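Local atomic coordinates of FOG-3 protein (Caenorhabditis elegans, PDB entry 5TD6), a protein that specifies sperm fate in nematodes as an RNA-binding multimer of the BTG/Tob family, and may act as a transcriptional corepressor. Residues E4-L16 / L83-V97. The protein carries 2 engineered substitutions. Residues are numbered along the deposited sequence; the frame is centred on the assembly and turned at random.
Sequences EVRELVNFVCRYL and LLPTNMIIFANPGHV
P85 lies over one face of the Y15 ring, its CD 3.5 Å from the ring centroid and only 8° off the normal, a CH-pi contact. At the ring's edge, in plane, sits F11 CE2 from the preceding turn of the helix, while the Y15 hydroxyl OH meets M88 CE at 3.4 Å. The F11 ring receives M88 at its edge: SD is in the ring plane, 3.8 Å from F11 CE2, a Met-aromatic contact. M88 runs extended to its sulfur and bends at chi3 (-76°), which turns the methyl to Y15. I90 reaches the F11 ring obliquely with CD1 and touches L8 CG with CG2; L8 CD1 meets A92 CB. Toward the C-terminal end of 4-16, where it meets L83 and L84, L84 CD2 touches both V12 CG1 and Y15 CB, and L16 CD2 packs on L83 CB. At the other end, E4 bends at chi2 (87°) and accepts the backbone N-H of G95 on the anti lone pair of OE2, a nearly straight bond of 2.9 Å, while OE1 takes the amino terminus of M1. This carboxylate thus ties the chain start to the type II turn N93–H96, and V97 CG2 packs on E4 CB at 3.7 Å. F40 of helix 22-41 flanks L8 and A92, and I58 lies against L8 and I90. Helix 4-13 runs nearly antiparallel to strand 89-93, with their axes 8.8 Å apart. The contact packs the N-terminal helix on the beta-hairpin of strands 89-93 and 96-100, in the hydrophobic core of the BTG/Tob domain.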
# COMPACT_ATOMS: atom_id res chain seq x y z
N GLU B 4 -2.90 8.87 4.00
CA GLU B 4 -3.88 8.02 4.67
C GLU B 4 -5.00 7.60 3.71
O GLU B 4 -5.41 6.44 3.68
CB GLU B 4 -4.46 8.72 5.90
CG GLU B 4 -3.48 8.91 7.04
CD GLU B 4 -2.64 10.20 6.92
OE1 GLU B 4 -2.69 10.90 5.87
OE2 GLU B 4 -1.93 10.51 7.88
N VAL B 5 -5.48 8.55 2.91
CA VAL B 5 -6.52 8.26 1.93
C VAL B 5 -6.01 7.24 0.93
O VAL B 5 -6.72 6.32 0.56
CB VAL B 5 -6.97 9.52 1.15
CG1 VAL B 5 -7.80 9.14 -0.03
CG2 VAL B 5 -7.74 10.49 2.07
N ARG B 6 -4.77 7.40 0.49
CA ARG B 6 -4.22 6.46 -0.47
C ARG B 6 -4.13 5.07 0.13
O ARG B 6 -4.42 4.08 -0.55
CB ARG B 6 -2.84 6.90 -0.96
CG ARG B 6 -2.24 5.93 -1.99
CD ARG B 6 -0.82 6.34 -2.39
NE ARG B 6 0.11 6.20 -1.28
CZ ARG B 6 0.77 7.22 -0.72
NH1 ARG B 6 0.60 8.46 -1.17
NH2 ARG B 6 1.61 6.99 0.29
N GLU B 7 -3.71 4.98 1.40
CA GLU B 7 -3.64 3.67 2.05
C GLU B 7 -5.04 3.04 2.20
O GLU B 7 -5.19 1.83 2.03
CB GLU B 7 -2.96 3.78 3.42
CG GLU B 7 -1.45 4.09 3.34
CD GLU B 7 -0.70 3.05 2.55
OE1 GLU B 7 -0.99 1.85 2.73
OE2 GLU B 7 0.18 3.43 1.75
N LEU B 8 -6.04 3.86 2.52
CA LEU B 8 -7.43 3.37 2.63
C LEU B 8 -7.92 2.87 1.27
O LEU B 8 -8.49 1.77 1.15
CB LEU B 8 -8.36 4.46 3.14
CG LEU B 8 -9.61 4.01 3.93
CD1 LEU B 8 -10.36 5.16 4.60
CD2 LEU B 8 -10.56 3.23 3.08
N VAL B 9 -7.70 3.69 0.24
CA VAL B 9 -8.15 3.32 -1.10
C VAL B 9 -7.48 2.04 -1.57
O VAL B 9 -8.12 1.17 -2.18
CB VAL B 9 -7.85 4.44 -2.12
CG1 VAL B 9 -8.09 3.94 -3.54
CG2 VAL B 9 -8.71 5.66 -1.82
N ASN B 10 -6.20 1.91 -1.27
CA ASN B 10 -5.48 0.73 -1.75
C ASN B 10 -5.90 -0.51 -0.96
O ASN B 10 -5.98 -1.60 -1.52
CB ASN B 10 -3.97 0.98 -1.69
CG ASN B 10 -3.52 1.88 -2.82
OD1 ASN B 10 -4.32 2.21 -3.67
ND2 ASN B 10 -2.25 2.25 -2.85
N PHE B 11 -6.21 -0.33 0.32
CA PHE B 11 -6.78 -1.42 1.10
C PHE B 11 -8.06 -1.98 0.46
O PHE B 11 -8.22 -3.19 0.32
CB PHE B 11 -7.10 -0.95 2.53
CG PHE B 11 -7.69 -2.04 3.41
CD1 PHE B 11 -6.88 -2.95 4.05
CD2 PHE B 11 -9.06 -2.15 3.56
CE1 PHE B 11 -7.41 -3.93 4.86
CE2 PHE B 11 -9.60 -3.14 4.37
CZ PHE B 11 -8.77 -4.03 5.01
N VAL B 12 -8.96 -1.09 0.09
CA VAL B 12 -10.21 -1.49 -0.54
C VAL B 12 -9.98 -2.14 -1.92
O VAL B 12 -10.57 -3.17 -2.24
CB VAL B 12 -11.17 -0.29 -0.70
CG1 VAL B 12 -12.45 -0.71 -1.43
CG2 VAL B 12 -11.50 0.30 0.68
N CYS B 13 -9.11 -1.53 -2.72
CA CYS B 13 -8.81 -2.04 -4.05
C CYS B 13 -8.11 -3.40 -4.05
O CYS B 13 -8.20 -4.13 -5.03
CB CYS B 13 -7.97 -1.03 -4.83
SG CYS B 13 -8.96 0.42 -5.30
N ARG B 14 -7.43 -3.75 -2.95
CA ARG B 14 -6.81 -5.08 -2.89
C ARG B 14 -7.86 -6.20 -2.86
O ARG B 14 -7.52 -7.37 -3.09
CB ARG B 14 -5.85 -5.20 -1.68
CG ARG B 14 -4.51 -4.44 -1.94
CD ARG B 14 -3.40 -4.77 -0.90
NE ARG B 14 -3.67 -4.28 0.47
CZ ARG B 14 -3.40 -3.04 0.91
NH1 ARG B 14 -2.88 -2.13 0.09
NH2 ARG B 14 -3.66 -2.72 2.17
N TYR B 15 -9.12 -5.86 -2.60
CA TYR B 15 -10.22 -6.84 -2.76
C TYR B 15 -10.67 -6.96 -4.23
O TYR B 15 -11.35 -7.94 -4.61
CB TYR B 15 -11.44 -6.47 -1.91
CG TYR B 15 -11.28 -6.70 -0.42
CD1 TYR B 15 -11.41 -7.97 0.13
CD2 TYR B 15 -11.03 -5.64 0.44
CE1 TYR B 15 -11.28 -8.18 1.50
CE2 TYR B 15 -10.89 -5.84 1.80
CZ TYR B 15 -11.02 -7.11 2.33
OH TYR B 15 -10.88 -7.29 3.69
N LEU B 16 -10.32 -5.95 -5.02
CA LEU B 16 -10.78 -5.84 -6.40
C LEU B 16 -9.76 -6.32 -7.41
O LEU B 16 -10.14 -6.84 -8.46
CB LEU B 16 -11.16 -4.38 -6.72
CG LEU B 16 -12.14 -3.75 -5.71
CD1 LEU B 16 -12.52 -2.32 -6.09
CD2 LEU B 16 -13.40 -4.61 -5.55
N LEU B 83 -17.60 -8.07 -4.14
CA LEU B 83 -16.18 -8.35 -3.87
C LEU B 83 -15.67 -7.79 -2.53
O LEU B 83 -14.67 -8.25 -1.99
CB LEU B 83 -15.31 -7.81 -5.01
CG LEU B 83 -15.51 -8.47 -6.37
CD1 LEU B 83 -14.72 -7.74 -7.45
CD2 LEU B 83 -15.11 -9.94 -6.33
N LEU B 84 -16.36 -6.78 -1.99
CA LEU B 84 -15.95 -6.21 -0.71
C LEU B 84 -16.50 -7.05 0.43
O LEU B 84 -17.52 -7.73 0.27
CB LEU B 84 -16.43 -4.76 -0.60
CG LEU B 84 -15.88 -3.79 -1.64
CD1 LEU B 84 -16.22 -2.35 -1.26
CD2 LEU B 84 -14.36 -3.96 -1.76
N PRO B 85 -15.82 -7.03 1.59
CA PRO B 85 -16.35 -7.69 2.78
C PRO B 85 -17.62 -7.01 3.29
O PRO B 85 -17.78 -5.82 3.07
CB PRO B 85 -15.21 -7.54 3.80
CG PRO B 85 -14.48 -6.32 3.35
CD PRO B 85 -14.55 -6.34 1.85
N THR B 86 -18.51 -7.74 3.94
CA THR B 86 -19.72 -7.13 4.46
C THR B 86 -19.49 -6.57 5.87
O THR B 86 -18.85 -7.21 6.69
CB THR B 86 -20.90 -8.13 4.48
OG1 THR B 86 -20.74 -9.06 5.56
CG2 THR B 86 -20.97 -8.90 3.17
N ASN B 87 -20.00 -5.37 6.10
CA ASN B 87 -19.99 -4.72 7.41
C ASN B 87 -18.61 -4.60 8.07
O ASN B 87 -18.47 -4.70 9.28
CB ASN B 87 -20.95 -5.45 8.35
CG ASN B 87 -22.39 -5.38 7.89
OD1 ASN B 87 -22.86 -4.32 7.45
ND2 ASN B 87 -23.10 -6.50 7.95
N MET B 88 -17.59 -4.35 7.25
CA MET B 88 -16.29 -3.96 7.79
C MET B 88 -16.24 -2.46 8.06
O MET B 88 -16.68 -1.66 7.23
CB MET B 88 -15.19 -4.36 6.83
CG MET B 88 -13.81 -3.94 7.28
SD MET B 88 -12.64 -4.52 6.08
CE MET B 88 -12.54 -6.27 6.45
N ILE B 89 -15.74 -2.07 9.23
CA ILE B 89 -15.64 -0.66 9.57
C ILE B 89 -14.17 -0.24 9.48
O ILE B 89 -13.31 -0.87 10.09
CB ILE B 89 -16.20 -0.36 10.97
CG1 ILE B 89 -17.67 -0.81 11.07
CG2 ILE B 89 -16.11 1.12 11.29
CD1 ILE B 89 -18.10 -1.13 12.47
N ILE B 90 -13.90 0.79 8.69
CA ILE B 90 -12.54 1.26 8.41
C ILE B 90 -12.39 2.70 8.88
O ILE B 90 -13.25 3.54 8.62
CB ILE B 90 -12.20 1.17 6.91
CG1 ILE B 90 -12.55 -0.22 6.39
CG2 ILE B 90 -10.72 1.48 6.65
CD1 ILE B 90 -12.39 -0.37 4.88
N PHE B 91 -11.31 2.97 9.60
CA PHE B 91 -11.03 4.28 10.16
C PHE B 91 -9.78 4.85 9.50
O PHE B 91 -8.83 4.11 9.22
CB PHE B 91 -10.80 4.22 11.68
CG PHE B 91 -12.01 3.79 12.48
CD1 PHE B 91 -12.38 2.46 12.56
CD2 PHE B 91 -12.76 4.73 13.18
CE1 PHE B 91 -13.48 2.07 13.31
CE2 PHE B 91 -13.87 4.35 13.92
CZ PHE B 91 -14.23 3.02 13.98
N ALA B 92 -9.79 6.15 9.27
CA ALA B 92 -8.61 6.86 8.80
C ALA B 92 -8.43 8.11 9.64
O ALA B 92 -9.28 9.00 9.63
CB ALA B 92 -8.73 7.20 7.32
N ASN B 93 -7.34 8.13 10.41
CA ASN B 93 -6.93 9.26 11.23
C ASN B 93 -5.53 9.73 10.79
O ASN B 93 -4.79 8.95 10.18
CB ASN B 93 -6.87 8.86 12.70
CG ASN B 93 -8.23 8.50 13.28
OD1 ASN B 93 -9.27 8.94 12.78
ND2 ASN B 93 -8.21 7.70 14.35
N PRO B 94 -5.15 10.97 11.14
CA PRO B 94 -3.75 11.37 10.95
C PRO B 94 -2.79 10.31 11.51
O PRO B 94 -2.88 9.95 12.68
CB PRO B 94 -3.66 12.69 11.71
CG PRO B 94 -5.06 13.27 11.61
CD PRO B 94 -5.98 12.07 11.68
N GLY B 95 -1.93 9.78 10.66
CA GLY B 95 -0.93 8.81 11.09
C GLY B 95 -1.43 7.39 11.24
O GLY B 95 -0.65 6.49 11.57
N HIS B 96 -2.71 7.14 10.98
CA HIS B 96 -3.30 5.88 11.42
C HIS B 96 -4.56 5.46 10.67
O HIS B 96 -5.63 6.06 10.83
CB HIS B 96 -3.63 5.94 12.91
CG HIS B 96 -3.86 4.60 13.53
ND1 HIS B 96 -4.56 4.44 14.71
CD2 HIS B 96 -3.49 3.36 13.14
CE1 HIS B 96 -4.59 3.16 15.03
NE2 HIS B 96 -3.95 2.48 14.09
N VAL B 97 -4.40 4.44 9.84
CA VAL B 97 -5.52 3.86 9.12
C VAL B 97 -5.65 2.43 9.63
O VAL B 97 -4.64 1.73 9.81
CB VAL B 97 -5.28 3.87 7.60
CG1 VAL B 97 -6.51 3.35 6.84
CG2 VAL B 97 -4.94 5.28 7.15
O HOH W 1 -12.43 -10.20 -3.50